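Local coordinates for protein anopheles gambiae adenosine kinase (Anopheles gambiae, PDB 3LOO) that catalyses the ATP-dependent phosphorylation of adenosine to AMP, as an adenosine kinase of the pfkB (ribokinase-like) family, here in complex with bis(adenosine)-5'-tetraphosphate, at residues 25-30 and 175-180; 32-37 and 113-118; 205-210 and 231-236. All coordinates share one frame; numbering follows the deposited sequence.

Interaction 1 (25-30 and 175-180); sequences MLVGLG and QGAQFF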
loop_
_atom_site.group_PDB
_atom_site.type_symbol
_atom_site.label_atom_id
_atom_site.label_comp_id
_atom_site.label_asym_id
_atom_site.label_seq_id
_atom_site.Cartn_x
_atom_site.Cartn_y
_atom_site.Cartn_z
ATOM N N MET A 25 6.834 12.233 -11.181
ATOM C CA MET A 25 7.767 12.330 -10.051
ATOM C C MET A 25 7.799 11.058 -9.154
ATOM O O MET A 25 8.837 10.736 -8.545
ATOM C CB MET A 25 7.444 13.547 -9.196
ATOM C CG MET A 25 7.421 14.855 -10.019
ATOM S SD MET A 25 7.112 16.250 -8.985
ATOM C CE MET A 25 5.436 16.139 -8.516
ATOM N N LEU A 26 6.651 10.369 -9.066
ATOM C CA LEU A 26 6.472 9.248 -8.145
ATOM C C LEU A 26 6.135 8.020 -8.982
ATOM O O LEU A 26 5.252 8.089 -9.829
ATOM C CB LEU A 26 5.316 9.570 -7.198
ATOM C CG LEU A 26 4.756 8.418 -6.350
ATOM C CD1 LEU A 26 5.843 7.820 -5.426
ATOM C CD2 LEU A 26 3.576 8.925 -5.520
ATOM N N VAL A 27 6.873 6.924 -8.812
ATOM C CA VAL A 27 6.401 5.655 -9.347
ATOM C C VAL A 27 6.071 4.671 -8.232
ATOM O O VAL A 27 6.813 4.564 -7.264
ATOM C CB VAL A 27 7.206 5.017 -10.526
ATOM C CG1 VAL A 27 8.249 5.896 -11.115
ATOM C CG2 VAL A 27 7.665 3.548 -10.251
ATOM N N GLY A 28 4.915 4.023 -8.383
ATOM C CA GLY A 28 4.428 3.006 -7.472
ATOM C C GLY A 28 4.329 1.684 -8.193
ATOM O O GLY A 28 3.905 1.632 -9.330
ATOM N N LEU A 29 4.730 0.600 -7.536
ATOM C CA LEU A 29 4.583 -0.737 -8.080
ATOM C C LEU A 29 3.711 -1.513 -7.093
ATOM O O LEU A 29 3.980 -1.496 -5.912
ATOM C CB LEU A 29 5.935 -1.446 -8.153
ATOM C CG LEU A 29 6.996 -1.077 -9.193
ATOM C CD1 LEU A 29 7.459 0.303 -8.991
ATOM C CD2 LEU A 29 8.200 -2.039 -8.949
ATOM N N GLY A 30 2.675 -2.181 -7.591
ATOM C CA GLY A 30 1.809 -2.949 -6.716
ATOM C C GLY A 30 0.853 -3.852 -7.478
ATOM O O GLY A 30 1.036 -4.116 -8.684
ATOM N N GLN A 175 13.637 6.207 -15.007
ATOM C CA GLN A 175 14.766 7.161 -15.014
ATOM C C GLN A 175 14.344 8.532 -14.554
ATOM O O GLN A 175 15.110 9.196 -13.867
ATOM C CB GLN A 175 15.399 7.256 -16.402
ATOM C CG GLN A 175 16.238 6.032 -16.727
ATOM C CD GLN A 175 16.965 6.117 -18.084
ATOM O OE1 GLN A 175 17.328 5.089 -18.677
ATOM N NE2 GLN A 175 17.199 7.340 -18.563
ATOM N N GLY A 176 13.122 8.946 -14.895
ATOM C CA GLY A 176 12.629 10.287 -14.540
ATOM C C GLY A 176 11.990 10.433 -13.176
ATOM O O GLY A 176 11.685 11.553 -12.726
ATOM N N ALA A 177 11.761 9.317 -12.479
ATOM C CA ALA A 177 11.043 9.438 -11.214
ATOM C C ALA A 177 12.000 9.946 -10.182
ATOM O O ALA A 177 13.212 9.714 -10.289
ATOM C CB ALA A 177 10.467 8.089 -10.777
ATOM N N GLN A 178 11.476 10.639 -9.174
ATOM C CA GLN A 178 12.303 11.086 -8.044
ATOM C C GLN A 178 12.024 10.295 -6.773
ATOM O O GLN A 178 12.800 10.372 -5.816
ATOM C CB GLN A 178 12.124 12.601 -7.808
ATOM C CG GLN A 178 12.431 13.424 -9.090
ATOM C CD GLN A 178 12.245 14.939 -8.943
ATOM O OE1 GLN A 178 11.183 15.419 -8.522
ATOM N NE2 GLN A 178 13.278 15.702 -9.340
ATOM N N PHE A 179 10.915 9.542 -6.766
ATOM C CA PHE A 179 10.379 8.854 -5.561
ATOM C C PHE A 179 9.779 7.515 -5.997
ATOM O O PHE A 179 9.124 7.434 -7.064
ATOM C CB PHE A 179 9.242 9.653 -4.904
ATOM C CG PHE A 179 9.632 11.052 -4.479
ATOM C CD1 PHE A 179 10.205 11.286 -3.223
ATOM C CD2 PHE A 179 9.406 12.139 -5.341
ATOM C CE1 PHE A 179 10.580 12.579 -2.846
ATOM C CE2 PHE A 179 9.758 13.428 -4.970
ATOM C CZ PHE A 179 10.353 13.653 -3.720
ATOM N N PHE A 180 9.952 6.488 -5.159
ATOM C CA PHE A 180 9.473 5.139 -5.472
ATOM C C PHE A 180 8.751 4.592 -4.256
ATOM O O PHE A 180 9.205 4.785 -3.115
ATOM C CB PHE A 180 10.625 4.191 -5.865
ATOM C CG PHE A 180 11.362 4.610 -7.104
ATOM C CD1 PHE A 180 10.898 4.248 -8.361
ATOM C CD2 PHE A 180 12.512 5.405 -7.008
ATOM C CE1 PHE A 180 11.578 4.624 -9.519
ATOM C CE2 PHE A 180 13.212 5.825 -8.163
ATOM C CZ PHE A 180 12.737 5.439 -9.431
#
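A177 meets M25 in the turn between helix 168-176 and strand 179-183: its CB lies 3.8 Å from M25 O. Its own carbonyl turns to R206, whose NH1 donates to it.

Q178, next along, gives its backbone N to M25 O at 2.7 Å. The N-H...O angle is 153°, and the donor stands 29° out of the carbonyl plane. Its side chain, extended beyond CG, runs toward the surface and brings OE1 to 4.1 Å from CG of M25, a loose contact at the margin of the interface. CG of M25 lies beside its own backbone N (chi1 -55°), and the bend at chi3 turns the terminal CE away from 175-180.

F179 N makes a second, weak bond to M25 O, so one carbonyl receives two successive amides as the strand begins. This is parallel pairing within the central sheet of the ribokinase-like alpha/beta domain, where strand 26-29 lies between 100-107 and 179-183. F179 O accepts V27 N at 2.9 Å. The F179 side chain shares one face of the sheet with L26, whose CD1 comes to 3.9 Å from CB of F179, the two side chains crossing at about a right angle. L324, L327 and L328 of helix 315-328 cover this face.

F180 turns to the other face together with V27. The two side chains lie side by side and point the same way, with CG2 of V27 at the ring edge, 3.8 Å from CD1. V197 and A201 of helix 187-203 pack on the same ring, while F180 CA lies 3.3 Å from V27 O in a CA-H...O contact.

Interaction 2 (32-37 and 113-118); sequences PLLDIS and RILEER. With B4P (bis(adenosine)-5'-tetraphosphate), chain D.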
loop_
_atom_site.group_PDB
_atom_site.type_symbol
_atom_site.label_atom_id
_atom_site.label_comp_id
_atom_site.label_asym_id
_atom_site.label_seq_id
_atom_site.Cartn_x
_atom_site.Cartn_y
_atom_site.Cartn_z
ATOM N N PRO A 32 -2.881 -4.236 -8.740
ATOM C CA PRO A 32 -4.167 -3.550 -8.887
ATOM C C PRO A 32 -5.292 -4.573 -8.772
ATOM O O PRO A 32 -5.355 -5.516 -9.550
ATOM C CB PRO A 32 -4.097 -2.945 -10.303
ATOM C CG PRO A 32 -3.077 -3.786 -11.032
ATOM C CD PRO A 32 -2.265 -4.594 -10.027
ATOM N N LEU A 33 -6.205 -4.326 -7.832
ATOM C CA LEU A 33 -7.210 -5.273 -7.474
ATOM C C LEU A 33 -8.541 -4.533 -7.369
ATOM O O LEU A 33 -8.572 -3.374 -6.930
ATOM C CB LEU A 33 -6.864 -5.846 -6.086
ATOM C CG LEU A 33 -6.091 -7.136 -5.769
ATOM C CD1 LEU A 33 -5.144 -7.635 -6.808
ATOM C CD2 LEU A 33 -5.515 -7.138 -4.335
ATOM N N LEU A 34 -9.622 -5.215 -7.751
ATOM C CA LEU A 34 -10.966 -4.700 -7.543
ATOM C C LEU A 34 -11.442 -5.277 -6.218
ATOM O O LEU A 34 -11.471 -6.509 -6.050
ATOM C CB LEU A 34 -11.898 -5.143 -8.684
ATOM C CG LEU A 34 -13.375 -4.645 -8.627
ATOM C CD1 LEU A 34 -13.513 -3.085 -8.642
ATOM C CD2 LEU A 34 -14.234 -5.252 -9.763
ATOM N N ASP A 35 -11.835 -4.403 -5.287
ATOM C CA ASP A 35 -12.363 -4.856 -4.022
ATOM C C ASP A 35 -13.824 -5.256 -4.201
ATOM O O ASP A 35 -14.606 -4.543 -4.871
ATOM C CB ASP A 35 -12.238 -3.771 -2.935
ATOM C CG ASP A 35 -10.777 -3.515 -2.487
ATOM O OD1 ASP A 35 -9.856 -4.302 -2.841
ATOM O OD2 ASP A 35 -10.568 -2.525 -1.736
ATOM N N ILE A 36 -14.177 -6.383 -3.573
ATOM C CA ILE A 36 -15.552 -6.847 -3.508
ATOM C C ILE A 36 -15.948 -6.847 -2.033
ATOM O O ILE A 36 -15.527 -7.689 -1.244
ATOM C CB ILE A 36 -15.705 -8.242 -4.170
ATOM C CG1 ILE A 36 -15.187 -8.208 -5.593
ATOM C CG2 ILE A 36 -17.150 -8.715 -4.151
ATOM C CD1 ILE A 36 -15.090 -9.565 -6.225
ATOM N N SER A 37 -16.774 -5.884 -1.678
ATOM C CA SER A 37 -16.971 -5.525 -0.299
ATOM C C SER A 37 -18.379 -5.831 0.162
ATOM O O SER A 37 -19.311 -5.437 -0.495
ATOM C CB SER A 37 -16.721 -4.028 -0.151
ATOM O OG SER A 37 -16.682 -3.699 1.228
ATOM N N ARG A 113 -11.146 -2.476 -16.635
ATOM C CA ARG A 113 -11.635 -1.120 -17.060
ATOM C C ARG A 113 -12.196 -0.332 -15.908
ATOM O O ARG A 113 -12.071 0.884 -15.903
ATOM C CB ARG A 113 -12.734 -1.129 -18.136
ATOM C CG ARG A 113 -12.886 -2.371 -18.903
ATOM C CD ARG A 113 -14.020 -2.266 -19.941
ATOM N NE ARG A 113 -13.637 -1.338 -20.980
ATOM C CZ ARG A 113 -13.002 -1.708 -22.077
ATOM N NH1 ARG A 113 -12.660 -0.807 -22.992
ATOM N NH2 ARG A 113 -12.717 -2.977 -22.245
ATOM N N ILE A 114 -12.856 -0.996 -14.946
ATOM C CA ILE A 114 -13.265 -0.288 -13.734
ATOM C C ILE A 114 -12.040 0.330 -13.024
ATOM O O ILE A 114 -12.081 1.507 -12.612
ATOM C CB ILE A 114 -14.059 -1.206 -12.739
ATOM C CG1 ILE A 114 -15.438 -1.605 -13.313
ATOM C CG2 ILE A 114 -14.232 -0.512 -11.388
ATOM C CD1 ILE A 114 -15.929 -2.984 -12.826
ATOM N N LEU A 115 -10.957 -0.456 -12.886
ATOM C CA LEU A 115 -9.719 0.017 -12.210
ATOM C C LEU A 115 -9.061 1.154 -13.026
ATOM O O LEU A 115 -8.753 2.207 -12.509
ATOM C CB LEU A 115 -8.724 -1.138 -12.034
ATOM C CG LEU A 115 -9.191 -2.281 -11.120
ATOM C CD1 LEU A 115 -8.014 -3.221 -10.852
ATOM C CD2 LEU A 115 -9.794 -1.741 -9.791
ATOM N N GLU A 116 -8.844 0.909 -14.297
ATOM C CA GLU A 116 -8.294 1.909 -15.210
ATOM C C GLU A 116 -9.010 3.252 -15.160
ATOM O O GLU A 116 -8.397 4.305 -14.994
ATOM C CB GLU A 116 -8.447 1.380 -16.610
ATOM C CG GLU A 116 -7.244 0.737 -17.157
ATOM C CD GLU A 116 -6.570 1.622 -18.139
ATOM O OE1 GLU A 116 -5.575 1.189 -18.778
ATOM O OE2 GLU A 116 -7.044 2.764 -18.260
ATOM N N GLU A 117 -10.329 3.199 -15.333
ATOM C CA GLU A 117 -11.118 4.409 -15.372
ATOM C C GLU A 117 -11.078 5.150 -14.064
ATOM O O GLU A 117 -10.854 6.351 -14.090
ATOM C CB GLU A 117 -12.556 4.129 -15.836
ATOM C CG GLU A 117 -12.533 3.701 -17.300
ATOM C CD GLU A 117 -13.902 3.440 -17.893
ATOM O OE1 GLU A 117 -14.817 3.019 -17.149
ATOM O OE2 GLU A 117 -14.046 3.641 -19.126
ATOM N N ARG A 118 -11.281 4.470 -12.924
ATOM C CA ARG A 118 -11.199 5.162 -11.621
ATOM C C ARG A 118 -9.812 5.768 -11.352
ATOM O O ARG A 118 -9.691 6.914 -10.911
ATOM C CB ARG A 118 -11.549 4.245 -10.423
ATOM C CG ARG A 118 -12.924 3.598 -10.491
ATOM C CD ARG A 118 -14.101 4.464 -9.953
ATOM N NE ARG A 118 -15.370 3.850 -10.394
ATOM C CZ ARG A 118 -15.969 2.788 -9.834
ATOM N NH1 ARG A 118 -15.465 2.193 -8.745
ATOM N NH2 ARG A 118 -17.094 2.317 -10.365
HETATM P PA B4P D . -7.445 -2.038 4.943
HETATM O O1A B4P D . -8.825 -1.404 4.856
HETATM O O2A B4P D . -7.347 -3.429 5.567
HETATM O O3A B4P D . -6.605 -1.104 5.942
HETATM P PB B4P D . -5.244 -0.410 5.486
HETATM O O1B B4P D . -5.495 0.686 4.448
HETATM O O2B B4P D . -4.120 -1.410 5.269
HETATM O O3B B4P D . -5.255 0.270 7.004
HETATM P PG B4P D . -4.152 0.111 8.167
HETATM O O1G B4P D . -4.495 -0.976 9.127
HETATM O O2G B4P D . -2.812 -0.040 7.474
HETATM O O3G B4P D . -4.167 1.526 8.916
HETATM P PD B4P D . -4.689 1.941 10.385
HETATM O O1D B4P D . -5.929 1.177 10.666
HETATM O O2D B4P D . -3.574 1.977 11.392
HETATM O O5E B4P D . -6.708 -1.993 3.495
HETATM C C5E B4P D . -7.596 -2.336 2.454
HETATM C C4E B4P D . -6.946 -2.500 1.110
HETATM O O4E B4P D . -5.929 -3.502 1.099
HETATM C C3E B4P D . -7.990 -3.012 0.156
HETATM O O3E B4P D . -8.342 -1.873 -0.654
HETATM C C2E B4P D . -7.276 -4.066 -0.683
HETATM O O2E B4P D . -7.404 -3.904 -2.101
HETATM C C1E B4P D . -5.810 -3.976 -0.217
HETATM N N9A B4P D . -5.200 -5.317 -0.224
HETATM C C8A B4P D . -5.513 -6.395 0.553
HETATM N N7A B4P D . -4.696 -7.427 0.191
HETATM C C5A B4P D . -3.892 -7.019 -0.835
HETATM C C6A B4P D . -2.871 -7.611 -1.598
HETATM N N6A B4P D . -2.486 -8.916 -1.447
HETATM N N1A B4P D . -2.273 -6.879 -2.571
HETATM C C2A B4P D . -2.604 -5.580 -2.779
HETATM N N3A B4P D . -3.566 -4.989 -2.053
HETATM C C4A B4P D . -4.211 -5.680 -1.077
HETATM O O5F B4P D . -5.146 3.440 10.047
HETATM C C5F B4P D . -4.322 4.330 9.303
HETATM C C4F B4P D . -4.829 5.740 9.602
HETATM O O4F B4P D . -6.258 5.838 9.461
HETATM C C3F B4P D . -4.606 6.103 11.059
HETATM O O3F B4P D . -3.256 6.507 11.249
HETATM C C2F B4P D . -5.615 7.214 11.272
HETATM O O2F B4P D . -5.089 8.471 10.799
HETATM C C1F B4P D . -6.810 6.751 10.419
HETATM N N9B B4P D . -7.734 5.992 11.320
HETATM C C8B B4P D . -7.839 4.650 11.400
HETATM N N7B B4P D . -8.759 4.289 12.326
HETATM C C5B B4P D . -9.275 5.410 12.872
HETATM C C6B B4P D . -10.218 5.693 13.856
HETATM N N6B B4P D . -10.850 4.667 14.480
HETATM N N1B B4P D . -10.509 6.995 14.164
HETATM C C2B B4P D . -9.882 8.023 13.540
HETATM N N3B B4P D . -8.940 7.807 12.578
HETATM C C4B B4P D . -8.593 6.534 12.211
#
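L115 lays its isobutyl end over the backbone of P32 and L33, CD1 lying 3.7 Å from the carbonyl carbon of P32 and CD2 3.5 Å from L33 O. CD1 also meets the proline ring at CB. This is a helix packed across a strand: helix 110-122 of the alpha/beta domain lies against one face of the smaller five-stranded sheet, the lid of the pfkB-family kinases. The axes of the segments 33-37 and 113-118 approach to 8.7 Å, with 105° between their directions. Between side chains the contacts are apolar.

L34 points its side chain at the helix. With CG anti to its backbone N (chi1 -179°), it spreads its two methyls in front of I114: CD1 comes to 3.8 Å from I114 CG2, while CD2 is the branch nearer I114 CD1. The same CD1 also lies beside CD2 of L115, and both pairs of side chains meet at a slant. Y77 of strand 76-80 lies against L34. L115 touches A79 of the lid sheet and Y128 of strand 125-131, so it sits between the two sheets.

L33 and D35 of the strand reach the ligand. L33 points away from the helix and places CD2 3.6 Å from C2A of the adenine of bis(adenosine)-5'-tetraphosphate. D35 grips the ribose of that adenosine with both carboxylate oxygens, the sugar hydroxyls being the donors, and N313 makes a further bond to OD2. Each oxygen takes its own hydroxyl: O2E reaches OD1 at 2.6 Å, and O3E reaches OD2 at 2.6 Å.

Interaction 3 (205-210 and 231-236); sequences GRMFMM and YVDVLF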
loop_
_atom_site.group_PDB
_atom_site.type_symbol
_atom_site.label_atom_id
_atom_site.label_comp_id
_atom_site.label_asym_id
_atom_site.label_seq_id
_atom_site.Cartn_x
_atom_site.Cartn_y
_atom_site.Cartn_z
ATOM N N GLY A 205 20.710 8.136 -5.248
ATOM C CA GLY A 205 20.230 8.980 -4.165
ATOM C C GLY A 205 18.734 9.294 -4.128
ATOM O O GLY A 205 18.333 10.234 -3.463
ATOM N N ARG A 206 17.891 8.523 -4.816
ATOM C CA ARG A 206 16.440 8.787 -4.758
ATOM C C ARG A 206 15.720 8.027 -3.616
ATOM O O ARG A 206 16.235 7.040 -3.097
ATOM C CB ARG A 206 15.806 8.528 -6.130
ATOM C CG ARG A 206 16.359 9.499 -7.246
ATOM C CD ARG A 206 15.891 9.120 -8.626
ATOM N NE ARG A 206 16.508 7.910 -9.131
ATOM C CZ ARG A 206 16.114 7.238 -10.206
ATOM N NH1 ARG A 206 15.050 7.635 -10.930
ATOM N NH2 ARG A 206 16.797 6.154 -10.561
ATOM N N MET A 207 14.551 8.504 -3.210
ATOM C CA MET A 207 13.821 7.861 -2.119
ATOM C C MET A 207 13.100 6.585 -2.549
ATOM O O MET A 207 12.409 6.554 -3.573
ATOM C CB MET A 207 12.849 8.834 -1.466
ATOM C CG MET A 207 13.527 9.776 -0.468
ATOM S SD MET A 207 12.324 10.946 0.177
ATOM C CE MET A 207 11.747 10.007 1.586
ATOM N N PHE A 208 13.316 5.525 -1.778
ATOM C CA PHE A 208 12.589 4.241 -1.956
ATOM C C PHE A 208 11.834 4.014 -0.639
ATOM O O PHE A 208 12.388 4.128 0.471
ATOM C CB PHE A 208 13.499 3.076 -2.355
ATOM C CG PHE A 208 12.750 1.780 -2.571
ATOM C CD1 PHE A 208 12.239 1.470 -3.809
ATOM C CD2 PHE A 208 12.491 0.910 -1.487
ATOM C CE1 PHE A 208 11.514 0.307 -4.013
ATOM C CE2 PHE A 208 11.737 -0.259 -1.661
ATOM C CZ PHE A 208 11.246 -0.553 -2.945
ATOM N N MET A 209 10.545 3.773 -0.782
ATOM C CA MET A 209 9.651 3.695 0.345
ATOM C C MET A 209 8.814 2.421 0.168
ATOM O O MET A 209 8.543 1.976 -0.961
ATOM C CB MET A 209 8.767 4.952 0.408
ATOM C CG MET A 209 9.599 6.280 0.460
ATOM S SD MET A 209 8.594 7.740 0.276
ATOM C CE MET A 209 8.489 7.797 -1.516
ATOM N N MET A 210 8.399 1.838 1.281
ATOM C CA MET A 210 7.579 0.626 1.202
ATOM C C MET A 210 6.684 0.493 2.415
ATOM O O MET A 210 6.822 1.209 3.394
ATOM C CB MET A 210 8.432 -0.636 0.981
ATOM C CG MET A 210 9.446 -0.964 2.086
ATOM S SD MET A 210 9.951 -2.725 2.118
ATOM C CE MET A 210 8.485 -3.456 2.886
ATOM N N TYR A 231 17.975 -0.482 1.472
ATOM C CA TYR A 231 17.606 0.475 0.444
ATOM C C TYR A 231 16.294 1.146 0.757
ATOM O O TYR A 231 15.776 1.909 -0.056
ATOM C CB TYR A 231 17.490 -0.240 -0.888
ATOM C CG TYR A 231 18.656 -1.138 -1.175
ATOM C CD1 TYR A 231 19.878 -0.618 -1.639
ATOM C CD2 TYR A 231 18.576 -2.509 -0.922
ATOM C CE1 TYR A 231 20.971 -1.457 -1.895
ATOM C CE2 TYR A 231 19.671 -3.353 -1.141
ATOM C CZ TYR A 231 20.855 -2.820 -1.630
ATOM O OH TYR A 231 21.911 -3.669 -1.896
ATOM N N VAL A 232 15.745 0.872 1.921
ATOM C CA VAL A 232 14.468 1.506 2.312
ATOM C C VAL A 232 14.700 2.798 3.057
ATOM O O VAL A 232 15.296 2.783 4.134
ATOM C CB VAL A 232 13.581 0.535 3.104
ATOM C CG1 VAL A 232 12.381 1.244 3.683
ATOM C CG2 VAL A 232 13.129 -0.617 2.153
ATOM N N ASP A 233 14.227 3.929 2.488
ATOM C CA ASP A 233 14.332 5.242 3.143
ATOM C C ASP A 233 13.192 5.503 4.107
ATOM O O ASP A 233 13.377 6.188 5.106
ATOM C CB ASP A 233 14.384 6.388 2.103
ATOM C CG ASP A 233 15.612 6.310 1.243
ATOM O OD1 ASP A 233 15.494 5.874 0.084
ATOM O OD2 ASP A 233 16.702 6.597 1.774
ATOM N N VAL A 234 12.000 5.036 3.752
ATOM C CA VAL A 234 10.787 5.193 4.592
ATOM C C VAL A 234 10.038 3.842 4.610
ATOM O O VAL A 234 9.732 3.265 3.558
ATOM C CB VAL A 234 9.810 6.320 4.102
ATOM C CG1 VAL A 234 8.690 6.543 5.119
ATOM C CG2 VAL A 234 10.524 7.704 3.833
ATOM N N LEU A 235 9.737 3.358 5.822
ATOM C CA LEU A 235 8.909 2.173 6.004
ATOM C C LEU A 235 7.609 2.579 6.748
ATOM O O LEU A 235 7.674 3.162 7.820
ATOM C CB LEU A 235 9.658 1.132 6.824
ATOM C CG LEU A 235 8.852 -0.130 7.196
ATOM C CD1 LEU A 235 8.353 -0.818 5.940
ATOM C CD2 LEU A 235 9.635 -1.135 8.120
ATOM N N PHE A 236 6.466 2.291 6.146
ATOM C CA PHE A 236 5.159 2.475 6.776
ATOM C C PHE A 236 4.643 1.100 7.214
ATOM O O PHE A 236 4.974 0.070 6.595
ATOM C CB PHE A 236 4.151 3.026 5.763
ATOM C CG PHE A 236 4.566 4.326 5.093
ATOM C CD1 PHE A 236 4.275 5.543 5.682
ATOM C CD2 PHE A 236 5.201 4.312 3.836
ATOM C CE1 PHE A 236 4.615 6.776 5.029
ATOM C CE2 PHE A 236 5.570 5.513 3.194
ATOM C CZ PHE A 236 5.267 6.743 3.791
HETATM O O HOH W 1 17.838 7.409 -0.727
#
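F236 carries V234 CG1 over one face of its ring, 3.7 Å above the plane and offset toward the rim; M210 O lies near the ring plane at its edge, and F323 of helix 315-328 meets the ring edge-to-face. The F208 ring takes V232 CG2 at its edge, in plane, 4.0 Å from CD2. Both rings flank a parallel strand pair of the ribokinase-like central sheet, 207-211 beside 234-238, and the side chain of F236 is about 8 Å from the bound magnesium ion.

M209 and V234 lie side by side on the face covered by helix 315-328, CG of the methionine 3.6 Å from CB of the valine. On the other face M210 sends CG into the tight position between backbone N and carbonyl carbon (chi1 62°), which lets it meet V232 CG2 at 3.7 Å while running alongside L235.

M210 N donates to V234 O and M210 O accepts F236 N. One step earlier F208 O takes D233 N at 2.7 Å and, more weakly, V234 N. The D233 carboxylate bonds the backbone N of F208 near the start of the strand, and K268 forms a salt bridge to OD2, which probably keeps the carboxylate charged. Its other oxygen, OD1, uses the anti lone pair to accept F208 N at 2.9 Å, in a nearly straight bond (169°).

Overall arrangement
From the N terminus, strand 26-29 enters the large sheet and the chain passes directly into 33-39 of the smaller lid sheet. Interaction 2 closes first, when helix 110-122 returns to pack against that lid strand. Interaction 1 closes later, as 179-183 comes to lie beside 26-29; its longer loop therefore contains the whole of interaction 2, about 21 Å away between centres. Interaction 3 follows in series, joining 207-211 to 234-238. Because 179-183 and 207-211 are neighbours, interactions 1 and 3 extend one continuous sheet, touching through F180 O and M209 N, whereas interaction 2 ties the lid to the large domain on the opposite side of the chain's centre from interaction 3.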